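Local coordinates for agarase (Pseudoalteromonas fuliginea, PDB 6XJ9), which probably hydrolyses the beta-1,4 linkages of agarose, as a marine bacterial agarase of glycoside hydrolase family 50, at residues A[640-645]-A[655-660]; A[647-652]-A[701-706]; A[371-376]-A[401-406]; A[308-313]-A[412-417]. All coordinates share one frame; numbering follows the deposited sequence.

Contact 1 of 4, residues A[640-645]-A[655-660]; sequences ISFNAY and AFLSQF
Phe642 carries CG anti to its own carbonyl carbon (chi1 -58°), while Phe656 holds CG between its backbone N and carbonyl carbon (chi1 74°). These torsions send the two rings at each other from opposite directions. Phe642 lies on strand 640-643, one of the parallel strands of the (beta/alpha)8 barrel expected of family 50. Phe656 lies in the 3-10 segment 655-659, on the way to the neighbouring strand 664-666. The contact therefore packs a strand-to-strand connection against the strand it has just left. Phe642 CZ comes to the edge of the Phe656 ring, 3.8 Å from Phe656 CZ, with the ring planes at 83°. Leu657 slides past Phe642 the other way, and its CD2 is 4.1 Å from Phe642 CE1. Leu657 CG also lies over one face of the Phe656 ring. Farther along, Ile640 CD1 reaches Phe660 CD2 at 4.3 Å. No hydrogen bond crosses; the join is entirely apolar. Trp654 meets Phe642 edge-to-face, and helix 627-634 touches Phe660 through Val630. The 3-10 turn has its own lock: Ala655 O accepts from Ser658 N at 3.1 Å and from Ser658 OG at 2.8 Å.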
loop_
_atom_site.group_PDB
_atom_site.type_symbol
_atom_site.label_atom_id
_atom_site.label_comp_id
_atom_site.label_asym_id
_atom_site.label_seq_id
_atom_site.Cartn_x
_atom_site.Cartn_y
_atom_site.Cartn_z
ATOM N N ILE A 640 9.071 -27.525 -18.202
ATOM C CA ILE A 640 9.690 -26.556 -19.096
ATOM C C ILE A 640 9.750 -25.210 -18.377
ATOM O O ILE A 640 8.718 -24.674 -17.976
ATOM C CB ILE A 640 8.966 -26.411 -20.453
ATOM C CG1 ILE A 640 8.483 -27.737 -21.045
ATOM C CG2 ILE A 640 9.874 -25.694 -21.436
ATOM C CD1 ILE A 640 7.599 -27.554 -22.270
ATOM N N SER A 641 10.967 -24.662 -18.245
ATOM C CA SER A 641 11.180 -23.411 -17.533
ATOM C C SER A 641 11.394 -22.255 -18.518
ATOM O O SER A 641 12.024 -22.429 -19.562
ATOM C CB SER A 641 12.334 -23.542 -16.566
ATOM O OG SER A 641 13.488 -24.027 -17.240
ATOM N N PHE A 642 10.816 -21.092 -18.182
ATOM C CA PHE A 642 10.906 -19.854 -18.944
ATOM C C PHE A 642 11.092 -18.688 -17.973
ATOM O O PHE A 642 10.559 -18.727 -16.872
ATOM C CB PHE A 642 9.598 -19.571 -19.689
ATOM C CG PHE A 642 9.150 -20.649 -20.646
ATOM C CD1 PHE A 642 8.372 -21.709 -20.200
ATOM C CD2 PHE A 642 9.499 -20.598 -21.993
ATOM C CE1 PHE A 642 7.939 -22.687 -21.085
ATOM C CE2 PHE A 642 9.066 -21.574 -22.880
ATOM C CZ PHE A 642 8.298 -22.622 -22.418
ATOM N N ASN A 643 11.814 -17.637 -18.401
ATOM C CA ASN A 643 11.799 -16.375 -17.671
ATOM C C ASN A 643 10.881 -15.407 -18.421
ATOM O O ASN A 643 10.886 -15.383 -19.647
ATOM C CB ASN A 643 13.210 -15.809 -17.473
ATOM C CG ASN A 643 14.132 -16.727 -16.701
ATOM O OD1 ASN A 643 13.677 -17.533 -15.892
ATOM N ND2 ASN A 643 15.431 -16.615 -16.940
ATOM N N ALA A 644 10.049 -14.643 -17.701
ATOM C CA ALA A 644 9.119 -13.752 -18.389
ATOM C C ALA A 644 8.890 -12.483 -17.574
ATOM O O ALA A 644 8.014 -12.437 -16.713
ATOM C CB ALA A 644 7.823 -14.464 -18.716
ATOM N N TYR A 645 9.701 -11.454 -17.855
ATOM C CA TYR A 645 9.538 -10.145 -17.246
ATOM C C TYR A 645 8.489 -9.371 -18.035
ATOM O O TYR A 645 8.842 -8.528 -18.853
ATOM C CB TYR A 645 10.866 -9.375 -17.239
ATOM C CG TYR A 645 11.911 -9.958 -16.323
ATOM C CD1 TYR A 645 12.837 -10.877 -16.788
ATOM C CD2 TYR A 645 11.982 -9.579 -14.988
ATOM C CE1 TYR A 645 13.789 -11.423 -15.938
ATOM C CE2 TYR A 645 12.942 -10.105 -14.133
ATOM C CZ TYR A 645 13.850 -11.030 -14.613
ATOM O OH TYR A 645 14.816 -11.535 -13.780
ATOM N N ALA A 655 -0.200 -19.996 -25.280
ATOM C CA ALA A 655 -1.124 -20.989 -25.806
ATOM C C ALA A 655 -0.356 -22.139 -26.447
ATOM O O ALA A 655 -0.849 -23.264 -26.485
ATOM C CB ALA A 655 -2.069 -20.355 -26.801
ATOM N N PHE A 656 0.849 -21.837 -26.933
ATOM C CA PHE A 656 1.689 -22.795 -27.636
ATOM C C PHE A 656 1.969 -24.011 -26.754
ATOM O O PHE A 656 2.323 -25.054 -27.280
ATOM C CB PHE A 656 2.985 -22.140 -28.133
ATOM C CG PHE A 656 3.995 -21.858 -27.046
ATOM C CD1 PHE A 656 5.016 -22.760 -26.763
ATOM C CD2 PHE A 656 3.905 -20.708 -26.280
ATOM C CE1 PHE A 656 5.927 -22.523 -25.744
ATOM C CE2 PHE A 656 4.827 -20.460 -25.268
ATOM C CZ PHE A 656 5.833 -21.370 -24.994
ATOM N N LEU A 657 1.799 -23.884 -25.427
ATOM C CA LEU A 657 2.143 -24.952 -24.497
ATOM C C LEU A 657 1.214 -26.158 -24.666
ATOM O O LEU A 657 1.560 -27.280 -24.287
ATOM C CB LEU A 657 2.075 -24.419 -23.060
ATOM C CG LEU A 657 3.257 -23.550 -22.623
ATOM C CD1 LEU A 657 3.061 -23.059 -21.191
ATOM C CD2 LEU A 657 4.582 -24.303 -22.750
ATOM N N SER A 658 0.033 -25.923 -25.248
ATOM C CA SER A 658 -0.919 -26.989 -25.504
ATOM C C SER A 658 -0.361 -27.993 -26.519
ATOM O O SER A 658 -0.851 -29.105 -26.629
ATOM C CB SER A 658 -2.241 -26.405 -25.936
ATOM O OG SER A 658 -2.087 -25.676 -27.146
ATOM N N GLN A 659 0.705 -27.618 -27.229
ATOM C CA GLN A 659 1.389 -28.497 -28.169
ATOM C C GLN A 659 2.029 -29.689 -27.446
ATOM O O GLN A 659 2.141 -30.761 -28.037
ATOM C CB GLN A 659 2.452 -27.692 -28.919
ATOM C CG GLN A 659 2.880 -28.270 -30.264
ATOM C CD GLN A 659 3.778 -27.303 -31.004
ATOM O OE1 GLN A 659 3.599 -26.086 -30.957
ATOM N NE2 GLN A 659 4.770 -27.840 -31.688
ATOM N N PHE A 660 2.444 -29.510 -26.180
ATOM C CA PHE A 660 3.315 -30.485 -25.530
ATOM C C PHE A 660 2.664 -31.154 -24.328
ATOM O O PHE A 660 3.133 -32.198 -23.895
ATOM C CB PHE A 660 4.601 -29.820 -25.036
ATOM C CG PHE A 660 5.205 -28.924 -26.077
ATOM C CD1 PHE A 660 5.656 -29.450 -27.283
ATOM C CD2 PHE A 660 5.243 -27.554 -25.884
ATOM C CE1 PHE A 660 6.175 -28.621 -28.266
ATOM C CE2 PHE A 660 5.773 -26.727 -26.866
ATOM C CZ PHE A 660 6.240 -27.263 -28.050
#

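Contact 2 of 4, residues A[647-652]-A[701-706]; sequences EGLRDD and NSVIDN
The loop leading into helix 651-654 meets the C-terminal end of helix 689-704 through Leu649 and Ser702. Leu649 N donates to Ser702 OG at 2.9 Å, and the bond is almost straight at 173°. With chi1 at 73°, the Ser702 hydroxyl is tucked over its own backbone, where OG also bonds Tyr699 O one turn back in its helix. The hydroxyl thus links helix and loop. Leu649 CB packs on the same oxygen, and Leu649 CD1 reaches Val703 CG2 at 3.9 Å. In the (beta/alpha)8 barrel expected of this family, helix 689-704 leads to strand 709-714, and Leu649 and Val703 also touch that strand, at Phe709 and Ala712. Beside Asp651, which is exposed, a water bridges the two segments. It donates to Leu649 O and to Asp651 OD1, the latter at 2.6 Å, and accepts from Asn706 ND2 at 2.8 Å. Asn706 OD1 is taken by Tyr708 N. Arg650, at the N-cap position of helix 651-654, turns its CB away from 701-706. It forms a side-on salt bridge with Asp652, NE to OD1 at 3.0 Å and NH2 to OD2 at 3.0 Å, and also bonds Lys66 O and Thr195 O in the CBM-like region.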
loop_
_atom_site.group_PDB
_atom_site.type_symbol
_atom_site.label_atom_id
_atom_site.label_comp_id
_atom_site.label_asym_id
_atom_site.label_seq_id
_atom_site.Cartn_x
_atom_site.Cartn_y
_atom_site.Cartn_z
ATOM N N GLU A 647 3.992 -8.018 -17.433
ATOM C CA GLU A 647 3.044 -7.709 -16.378
ATOM C C GLU A 647 2.263 -8.957 -15.971
ATOM O O GLU A 647 1.572 -8.946 -14.958
ATOM C CB GLU A 647 2.131 -6.556 -16.783
ATOM C CG GLU A 647 2.822 -5.216 -16.640
ATOM C CD GLU A 647 1.963 -4.000 -16.947
ATOM O OE1 GLU A 647 0.721 -4.087 -16.823
ATOM O OE2 GLU A 647 2.546 -2.964 -17.312
ATOM N N GLY A 648 2.387 -10.029 -16.766
ATOM C CA GLY A 648 1.624 -11.241 -16.522
ATOM C C GLY A 648 1.872 -12.278 -17.612
ATOM O O GLY A 648 2.573 -11.995 -18.582
ATOM N N LEU A 649 1.290 -13.474 -17.429
ATOM C CA LEU A 649 1.304 -14.511 -18.451
ATOM C C LEU A 649 0.025 -14.405 -19.278
ATOM O O LEU A 649 -1.027 -14.870 -18.845
ATOM C CB LEU A 649 1.405 -15.895 -17.795
ATOM C CG LEU A 649 2.625 -16.139 -16.904
ATOM C CD1 LEU A 649 2.738 -17.618 -16.563
ATOM C CD2 LEU A 649 3.899 -15.638 -17.576
ATOM N N ARG A 650 0.136 -13.781 -20.460
ATOM C CA ARG A 650 -1.004 -13.607 -21.351
ATOM C C ARG A 650 -1.313 -14.935 -22.033
ATOM O O ARG A 650 -0.413 -15.671 -22.458
ATOM C CB ARG A 650 -0.708 -12.585 -22.458
ATOM C CG ARG A 650 -0.399 -11.172 -21.987
ATOM C CD ARG A 650 -0.052 -10.284 -23.180
ATOM N NE ARG A 650 -1.045 -10.324 -24.255
ATOM C CZ ARG A 650 -2.195 -9.649 -24.258
ATOM N NH1 ARG A 650 -2.516 -8.868 -23.238
ATOM N NH2 ARG A 650 -3.015 -9.743 -25.298
ATOM N N ASP A 651 -2.607 -15.222 -22.162
ATOM C CA ASP A 651 -3.037 -16.457 -22.793
ATOM C C ASP A 651 -2.461 -16.541 -24.204
ATOM O O ASP A 651 -2.013 -17.607 -24.614
ATOM C CB ASP A 651 -4.562 -16.626 -22.698
ATOM C CG ASP A 651 -5.054 -16.826 -21.270
ATOM O OD1 ASP A 651 -4.329 -17.463 -20.464
ATOM O OD2 ASP A 651 -6.140 -16.321 -20.952
ATOM N N ASP A 652 -2.446 -15.412 -24.939
ATOM C CA ASP A 652 -2.032 -15.455 -26.333
ATOM C C ASP A 652 -0.553 -15.821 -26.459
ATOM O O ASP A 652 -0.171 -16.518 -27.402
ATOM C CB ASP A 652 -2.477 -14.230 -27.144
ATOM C CG ASP A 652 -1.912 -12.893 -26.690
ATOM O OD1 ASP A 652 -1.064 -12.867 -25.761
ATOM O OD2 ASP A 652 -2.347 -11.878 -27.256
ATOM N N ASN A 701 -1.533 -14.308 -10.165
ATOM C CA ASN A 701 -2.851 -14.832 -10.485
ATOM C C ASN A 701 -2.847 -15.463 -11.874
ATOM O O ASN A 701 -3.511 -16.479 -12.092
ATOM C CB ASN A 701 -3.961 -13.790 -10.314
ATOM C CG ASN A 701 -4.361 -13.602 -8.867
ATOM O OD1 ASN A 701 -4.238 -14.526 -8.067
ATOM N ND2 ASN A 701 -4.867 -12.429 -8.526
ATOM N N SER A 702 -2.106 -14.852 -12.804
ATOM C CA SER A 702 -2.073 -15.358 -14.166
ATOM C C SER A 702 -1.276 -16.659 -14.235
ATOM O O SER A 702 -1.556 -17.493 -15.085
ATOM C CB SER A 702 -1.584 -14.331 -15.156
ATOM O OG SER A 702 -0.186 -14.116 -15.041
ATOM N N VAL A 703 -0.296 -16.820 -13.339
ATOM C CA VAL A 703 0.450 -18.065 -13.200
ATOM C C VAL A 703 -0.484 -19.149 -12.647
ATOM O O VAL A 703 -0.576 -20.246 -13.203
ATOM C CB VAL A 703 1.672 -17.888 -12.279
ATOM C CG1 VAL A 703 2.391 -19.217 -12.048
ATOM C CG2 VAL A 703 2.635 -16.821 -12.792
ATOM N N ILE A 704 -1.184 -18.818 -11.558
ATOM C CA ILE A 704 -2.069 -19.744 -10.865
ATOM C C ILE A 704 -3.232 -20.158 -11.770
ATOM O O ILE A 704 -3.698 -21.300 -11.689
ATOM C CB ILE A 704 -2.563 -19.127 -9.536
ATOM C CG1 ILE A 704 -1.437 -18.987 -8.507
ATOM C CG2 ILE A 704 -3.753 -19.885 -8.958
ATOM C CD1 ILE A 704 -0.384 -20.069 -8.565
ATOM N N ASP A 705 -3.681 -19.241 -12.642
ATOM C CA ASP A 705 -4.857 -19.487 -13.467
ATOM C C ASP A 705 -4.468 -20.197 -14.765
ATOM O O ASP A 705 -5.334 -20.531 -15.571
ATOM C CB ASP A 705 -5.646 -18.201 -13.737
ATOM C CG ASP A 705 -6.245 -17.563 -12.490
ATOM O OD1 ASP A 705 -6.336 -18.248 -11.435
ATOM O OD2 ASP A 705 -6.595 -16.385 -12.568
ATOM N N ASN A 706 -3.163 -20.413 -14.980
ATOM C CA ASN A 706 -2.742 -21.007 -16.233
ATOM C C ASN A 706 -2.623 -22.521 -16.070
ATOM O O ASN A 706 -1.905 -22.997 -15.200
ATOM C CB ASN A 706 -1.473 -20.368 -16.791
ATOM C CG ASN A 706 -1.107 -20.952 -18.134
ATOM O OD1 ASN A 706 -0.878 -22.160 -18.251
ATOM N ND2 ASN A 706 -1.028 -20.099 -19.144
HETATM O O HOH W 1 -2.042 -17.465 -19.280
#

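Contact 3 of 4, residues A[371-376]-A[401-406]; sequences SDTLGK and NLERKY
Leu374 and Arg404 form the close-packed part of this contact. Thr373 and Lys376 form its solvent side, and Glu403 lies between the two. The 3-10 segment 373-376 leads into strand 378-381, an outer strand of a four-stranded antiparallel sheet. It rests here on helix 397-406. Leu374 crosses Arg404 at about a right angle. Its CD1 lies over one face of the guanidinium, 3.7 Å from Arg404 NH1, and 3.9 Å from Arg404 CG. Its other methyl, CD2, passes Glu403 OE1 at 3.6 Å. The guanidinium is also fixed within its own helix, where Arg404 NH2 and NE both reach Asn401 OD1, NH2 at 2.9 Å. Outside that helix, Glu225 O accepts a further bond from NH2. Trp366 touches both Leu374 and Arg404.

Toward solvent, Glu403 extends with CG anti to its backbone N (chi1 -175°). Lys376 bends at chi3 and chi4 to bring NZ round to Glu403 OE2. NZ approaches from the side of the other oxygen; the modelled length of this salt bridge is very short and doubtful. Lys376 NZ also donates to Thr373 O at 3.0 Å, from above the carbonyl plane. Glu403 OE1 bonds His377 NE2. A lysine beside OE2 and His377 at OE1 would probably favour the charged carboxylate.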
loop_
_atom_site.group_PDB
_atom_site.type_symbol
_atom_site.label_atom_id
_atom_site.label_comp_id
_atom_site.label_asym_id
_atom_site.label_seq_id
_atom_site.Cartn_x
_atom_site.Cartn_y
_atom_site.Cartn_z
ATOM N N SER A 371 40.943 -2.869 7.931
ATOM C CA SER A 371 41.185 -3.328 9.290
ATOM C C SER A 371 39.911 -3.259 10.129
ATOM O O SER A 371 39.853 -3.871 11.188
ATOM C CB SER A 371 42.327 -2.578 9.939
ATOM O OG SER A 371 42.034 -1.190 10.020
ATOM N N ASP A 372 38.908 -2.500 9.665
ATOM C CA ASP A 372 37.621 -2.429 10.347
ATOM C C ASP A 372 36.960 -3.804 10.334
ATOM O O ASP A 372 37.220 -4.602 9.440
ATOM C CB ASP A 372 36.683 -1.398 9.707
ATOM C CG ASP A 372 37.193 0.031 9.783
ATOM O OD1 ASP A 372 38.218 0.248 10.450
ATOM O OD2 ASP A 372 36.561 0.916 9.175
ATOM N N THR A 373 36.089 -4.056 11.321
ATOM C CA THR A 373 35.236 -5.237 11.342
ATOM C C THR A 373 34.505 -5.379 10.006
ATOM O O THR A 373 34.568 -6.438 9.379
ATOM C CB THR A 373 34.281 -5.208 12.544
ATOM O OG1 THR A 373 35.067 -5.542 13.686
ATOM C CG2 THR A 373 33.132 -6.189 12.444
ATOM N N LEU A 374 33.864 -4.285 9.566
ATOM C CA LEU A 374 33.038 -4.272 8.368
ATOM C C LEU A 374 33.905 -4.230 7.110
ATOM O O LEU A 374 33.387 -4.206 5.989
ATOM C CB LEU A 374 32.076 -3.080 8.435
ATOM C CG LEU A 374 31.025 -3.141 9.549
ATOM C CD1 LEU A 374 30.162 -1.891 9.545
ATOM C CD2 LEU A 374 30.156 -4.389 9.451
ATOM N N GLY A 375 35.228 -4.240 7.314
ATOM C CA GLY A 375 36.191 -4.326 6.229
ATOM C C GLY A 375 36.205 -5.703 5.567
ATOM O O GLY A 375 36.814 -5.880 4.514
ATOM N N LYS A 376 35.533 -6.677 6.191
ATOM C CA LYS A 376 35.509 -8.030 5.664
ATOM C C LYS A 376 34.537 -8.119 4.484
ATOM O O LYS A 376 34.550 -9.102 3.751
ATOM C CB LYS A 376 35.211 -9.040 6.777
ATOM C CG LYS A 376 33.810 -8.983 7.370
ATOM C CD LYS A 376 33.447 -10.209 8.207
ATOM C CE LYS A 376 34.176 -10.284 9.534
ATOM N NZ LYS A 376 33.802 -9.161 10.427
ATOM N N ASN A 401 25.376 -4.748 6.431
ATOM C CA ASN A 401 24.157 -4.577 7.208
ATOM C C ASN A 401 23.805 -5.838 7.995
ATOM O O ASN A 401 23.314 -5.737 9.121
ATOM C CB ASN A 401 23.011 -4.051 6.346
ATOM C CG ASN A 401 23.247 -2.616 5.933
ATOM O OD1 ASN A 401 23.986 -1.885 6.604
ATOM N ND2 ASN A 401 22.639 -2.211 4.829
ATOM N N LEU A 402 24.060 -7.011 7.400
ATOM C CA LEU A 402 23.774 -8.283 8.050
ATOM C C LEU A 402 24.623 -8.430 9.308
ATOM O O LEU A 402 24.147 -8.941 10.324
ATOM C CB LEU A 402 24.068 -9.445 7.097
ATOM C CG LEU A 402 23.091 -9.665 5.940
ATOM C CD1 LEU A 402 23.433 -10.970 5.236
ATOM C CD2 LEU A 402 21.648 -9.695 6.424
ATOM N N GLU A 403 25.900 -8.050 9.204
ATOM C CA GLU A 403 26.808 -8.174 10.332
ATOM C C GLU A 403 26.458 -7.132 11.391
ATOM O O GLU A 403 26.505 -7.426 12.584
ATOM C CB GLU A 403 28.261 -8.053 9.883
ATOM C CG GLU A 403 29.236 -8.287 11.024
ATOM C CD GLU A 403 30.694 -8.333 10.613
ATOM O OE1 GLU A 403 31.000 -7.939 9.474
ATOM O OE2 GLU A 403 31.518 -8.766 11.437
ATOM N N ARG A 404 26.077 -5.926 10.947
ATOM C CA ARG A 404 25.625 -4.895 11.869
ATOM C C ARG A 404 24.384 -5.387 12.615
ATOM O O ARG A 404 24.231 -5.145 13.810
ATOM C CB ARG A 404 25.347 -3.583 11.123
ATOM C CG ARG A 404 26.592 -2.761 10.808
ATOM C CD ARG A 404 26.274 -1.322 10.426
ATOM N NE ARG A 404 26.128 -1.244 8.991
ATOM C CZ ARG A 404 26.734 -0.394 8.163
ATOM N NH1 ARG A 404 27.543 0.557 8.607
ATOM N NH2 ARG A 404 26.491 -0.495 6.868
ATOM N N LYS A 405 23.512 -6.103 11.897
ATOM C CA LYS A 405 22.182 -6.421 12.389
ATOM C C LYS A 405 22.219 -7.684 13.249
ATOM O O LYS A 405 21.516 -7.758 14.257
ATOM C CB LYS A 405 21.200 -6.606 11.225
ATOM C CG LYS A 405 19.741 -6.793 11.613
ATOM C CD LYS A 405 18.848 -6.736 10.387
ATOM C CE LYS A 405 17.383 -6.971 10.678
ATOM N NZ LYS A 405 16.582 -6.816 9.438
ATOM N N TYR A 406 23.016 -8.665 12.816
ATOM C CA TYR A 406 22.928 -10.025 13.327
ATOM C C TYR A 406 24.275 -10.485 13.872
ATOM O O TYR A 406 24.419 -11.627 14.305
ATOM C CB TYR A 406 22.573 -10.993 12.193
ATOM C CG TYR A 406 21.213 -10.824 11.558
ATOM C CD1 TYR A 406 20.054 -11.110 12.255
ATOM C CD2 TYR A 406 21.087 -10.431 10.232
ATOM C CE1 TYR A 406 18.802 -10.971 11.673
ATOM C CE2 TYR A 406 19.841 -10.294 9.630
ATOM C CZ TYR A 406 18.693 -10.571 10.349
ATOM O OH TYR A 406 17.461 -10.442 9.769
#

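Contact 4 of 4, residues A[308-313]-A[412-417]; sequences IRLANS and DYMQKW
The backbones stand well apart, with CA of Leu310 10.0 Å from CA of Met414 and CA of Arg309 10.2 Å from CA of Trp417, so side chains bridge most of the gap. Leu310 starts a type I beta turn that ends at Ser313, in the loop after strand 299-305 of the probable (beta/alpha)8 barrel. Met414 and Trp417 sit on the first turns of helix 413-428. Leu310 and Met414 meet tip to tip. Met414 is bent at chi2 and chi3, and Leu310 CD1 touches both its SD, at 3.6 Å, and its CE. The second methyl of Leu310 serves the indole: CD2 lies 4.1 Å above the Trp417 ring plane, offset toward the rim. A chi1 of 169° swings the Trp417 indole to the far side from its backbone N, and its six-membered ring reaches the loop backbone. There Arg309 N comes to the ring edge, 3.9 Å from Trp417 CH2, and Ile308 CG2 adds a looser apolar touch. No hydrogen bond crosses between the segments. Leu402 of helix 397-406 also packs on Trp417. Each segment has internal polar support. Arg309 NH2 donates to Asn312 OD1 at 3.0 Å, on a lone pair in the carbonyl plane. Asp412 is the N-cap, its OD1 accepting from Gln415 N at 3.1 Å from above the carboxylate plane.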
loop_
_atom_site.group_PDB
_atom_site.type_symbol
_atom_site.label_atom_id
_atom_site.label_comp_id
_atom_site.label_asym_id
_atom_site.label_seq_id
_atom_site.Cartn_x
_atom_site.Cartn_y
_atom_site.Cartn_z
ATOM N N ILE A 308 18.935 -16.372 -3.360
ATOM C CA ILE A 308 19.066 -16.451 -1.911
ATOM C C ILE A 308 20.536 -16.705 -1.594
ATOM O O ILE A 308 20.914 -17.815 -1.215
ATOM C CB ILE A 308 18.181 -17.555 -1.299
ATOM C CG1 ILE A 308 16.774 -17.600 -1.903
ATOM C CG2 ILE A 308 18.148 -17.432 0.227
ATOM C CD1 ILE A 308 15.940 -16.388 -1.621
ATOM N N ARG A 309 21.348 -15.668 -1.811
ATOM C CA ARG A 309 22.796 -15.702 -1.652
ATOM C C ARG A 309 23.292 -14.260 -1.744
ATOM O O ARG A 309 22.496 -13.369 -2.041
ATOM C CB ARG A 309 23.448 -16.595 -2.717
ATOM C CG ARG A 309 23.471 -15.991 -4.117
ATOM C CD ARG A 309 23.947 -16.963 -5.191
ATOM N NE ARG A 309 24.051 -16.256 -6.461
ATOM C CZ ARG A 309 24.425 -16.788 -7.624
ATOM N NH1 ARG A 309 24.733 -18.072 -7.697
ATOM N NH2 ARG A 309 24.501 -16.027 -8.708
ATOM N N LEU A 310 24.604 -14.060 -1.529
ATOM C CA LEU A 310 25.201 -12.741 -1.388
ATOM C C LEU A 310 25.952 -12.318 -2.651
ATOM O O LEU A 310 26.280 -11.141 -2.794
ATOM C CB LEU A 310 26.143 -12.742 -0.176
ATOM C CG LEU A 310 25.491 -13.001 1.183
ATOM C CD1 LEU A 310 26.432 -12.662 2.329
ATOM C CD2 LEU A 310 24.178 -12.255 1.328
ATOM N N ALA A 311 26.192 -13.270 -3.568
ATOM C CA ALA A 311 27.122 -13.101 -4.680
ATOM C C ALA A 311 26.822 -11.865 -5.534
ATOM O O ALA A 311 27.734 -11.299 -6.131
ATOM C CB ALA A 311 27.173 -14.355 -5.526
ATOM N N ASN A 312 25.561 -11.430 -5.583
ATOM C CA ASN A 312 25.173 -10.379 -6.514
ATOM C C ASN A 312 24.796 -9.094 -5.775
ATOM O O ASN A 312 24.190 -8.205 -6.364
ATOM C CB ASN A 312 24.041 -10.827 -7.437
ATOM C CG ASN A 312 24.370 -12.103 -8.184
ATOM O OD1 ASN A 312 23.921 -13.181 -7.799
ATOM N ND2 ASN A 312 25.184 -11.995 -9.222
ATOM N N SER A 313 25.180 -8.997 -4.497
ATOM C CA SER A 313 24.936 -7.805 -3.695
ATOM C C SER A 313 26.158 -6.875 -3.629
ATOM O O SER A 313 26.196 -5.982 -2.783
ATOM C CB SER A 313 24.480 -8.200 -2.304
ATOM O OG SER A 313 23.152 -8.723 -2.349
ATOM N N ASP A 412 27.120 -15.500 14.827
ATOM C CA ASP A 412 27.299 -16.036 13.488
ATOM C C ASP A 412 26.236 -15.401 12.590
ATOM O O ASP A 412 25.160 -15.969 12.408
ATOM C CB ASP A 412 27.216 -17.566 13.522
ATOM C CG ASP A 412 27.528 -18.264 12.207
ATOM O OD1 ASP A 412 27.483 -17.596 11.145
ATOM O OD2 ASP A 412 27.799 -19.488 12.251
ATOM N N TYR A 413 26.552 -14.218 12.038
ATOM C CA TYR A 413 25.564 -13.393 11.356
ATOM C C TYR A 413 25.020 -14.104 10.116
ATOM O O TYR A 413 23.847 -13.938 9.797
ATOM C CB TYR A 413 26.096 -11.984 11.064
ATOM C CG TYR A 413 27.223 -11.916 10.061
ATOM C CD1 TYR A 413 28.551 -11.999 10.463
ATOM C CD2 TYR A 413 26.965 -11.763 8.708
ATOM C CE1 TYR A 413 29.587 -11.940 9.546
ATOM C CE2 TYR A 413 27.992 -11.711 7.777
ATOM C CZ TYR A 413 29.303 -11.800 8.197
ATOM O OH TYR A 413 30.303 -11.756 7.271
ATOM N N MET A 414 25.868 -14.879 9.423
ATOM C CA MET A 414 25.440 -15.584 8.222
ATOM C C MET A 414 24.450 -16.684 8.593
ATOM O O MET A 414 23.428 -16.845 7.931
ATOM C CB MET A 414 26.621 -16.205 7.468
ATOM C CG MET A 414 27.472 -15.179 6.748
ATOM S SD MET A 414 26.476 -14.261 5.542
ATOM C CE MET A 414 26.061 -15.595 4.418
ATOM N N GLN A 415 24.771 -17.452 9.647
ATOM C CA GLN A 415 23.901 -18.527 10.107
ATOM C C GLN A 415 22.553 -17.953 10.534
ATOM O O GLN A 415 21.515 -18.541 10.248
ATOM C CB GLN A 415 24.554 -19.324 11.240
ATOM C CG GLN A 415 23.592 -20.227 12.000
ATOM C CD GLN A 415 24.175 -20.605 13.340
ATOM O OE1 GLN A 415 23.803 -20.056 14.379
ATOM N NE2 GLN A 415 25.126 -21.528 13.321
ATOM N N LYS A 416 22.575 -16.797 11.214
ATOM C CA LYS A 416 21.335 -16.189 11.671
ATOM C C LYS A 416 20.535 -15.679 10.471
ATOM O O LYS A 416 19.308 -15.753 10.464
ATOM C CB LYS A 416 21.603 -15.105 12.720
ATOM C CG LYS A 416 20.378 -14.342 13.209
ATOM C CD LYS A 416 19.414 -15.168 14.045
ATOM C CE LYS A 416 18.279 -14.342 14.625
ATOM N NZ LYS A 416 17.372 -15.159 15.468
ATOM N N TRP A 417 21.243 -15.186 9.450
ATOM C CA TRP A 417 20.584 -14.716 8.241
ATOM C C TRP A 417 19.887 -15.873 7.534
ATOM O O TRP A 417 18.783 -15.709 7.021
ATOM C CB TRP A 417 21.584 -14.036 7.301
ATOM C CG TRP A 417 21.023 -13.768 5.935
ATOM C CD1 TRP A 417 20.118 -12.805 5.593
ATOM C CD2 TRP A 417 21.339 -14.473 4.722
ATOM N NE1 TRP A 417 19.863 -12.851 4.248
ATOM C CE2 TRP A 417 20.605 -13.858 3.685
ATOM C CE3 TRP A 417 22.192 -15.537 4.401
ATOM C CZ2 TRP A 417 20.677 -14.300 2.365
ATOM C CZ3 TRP A 417 22.265 -15.973 3.097
ATOM C CH2 TRP A 417 21.517 -15.358 2.092
#

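Contacts 1 and 2 are both buried and adjoin, with centres about 11 Å apart; Ala644 CB lies 4.3 Å from Leu649 CD2. Both use the chain that follows strand 640-643, but contact 1 is purely apolar, whereas contact 2 adds a hydroxyl bond and a bridging water. Contacts 3 and 4 form a second pair, about 12 Å apart between centres. They join through successive helices 397-406 and 413-428, where Tyr406 packs on Lys416. Contact 3 is at the surface and mixes a salt bridge with leucine packing on an arginine; contact 4 is partly buried and apolar. Contacts 1 and 3 lie on opposite sides of the chain's centre, about 43 Å between their centres.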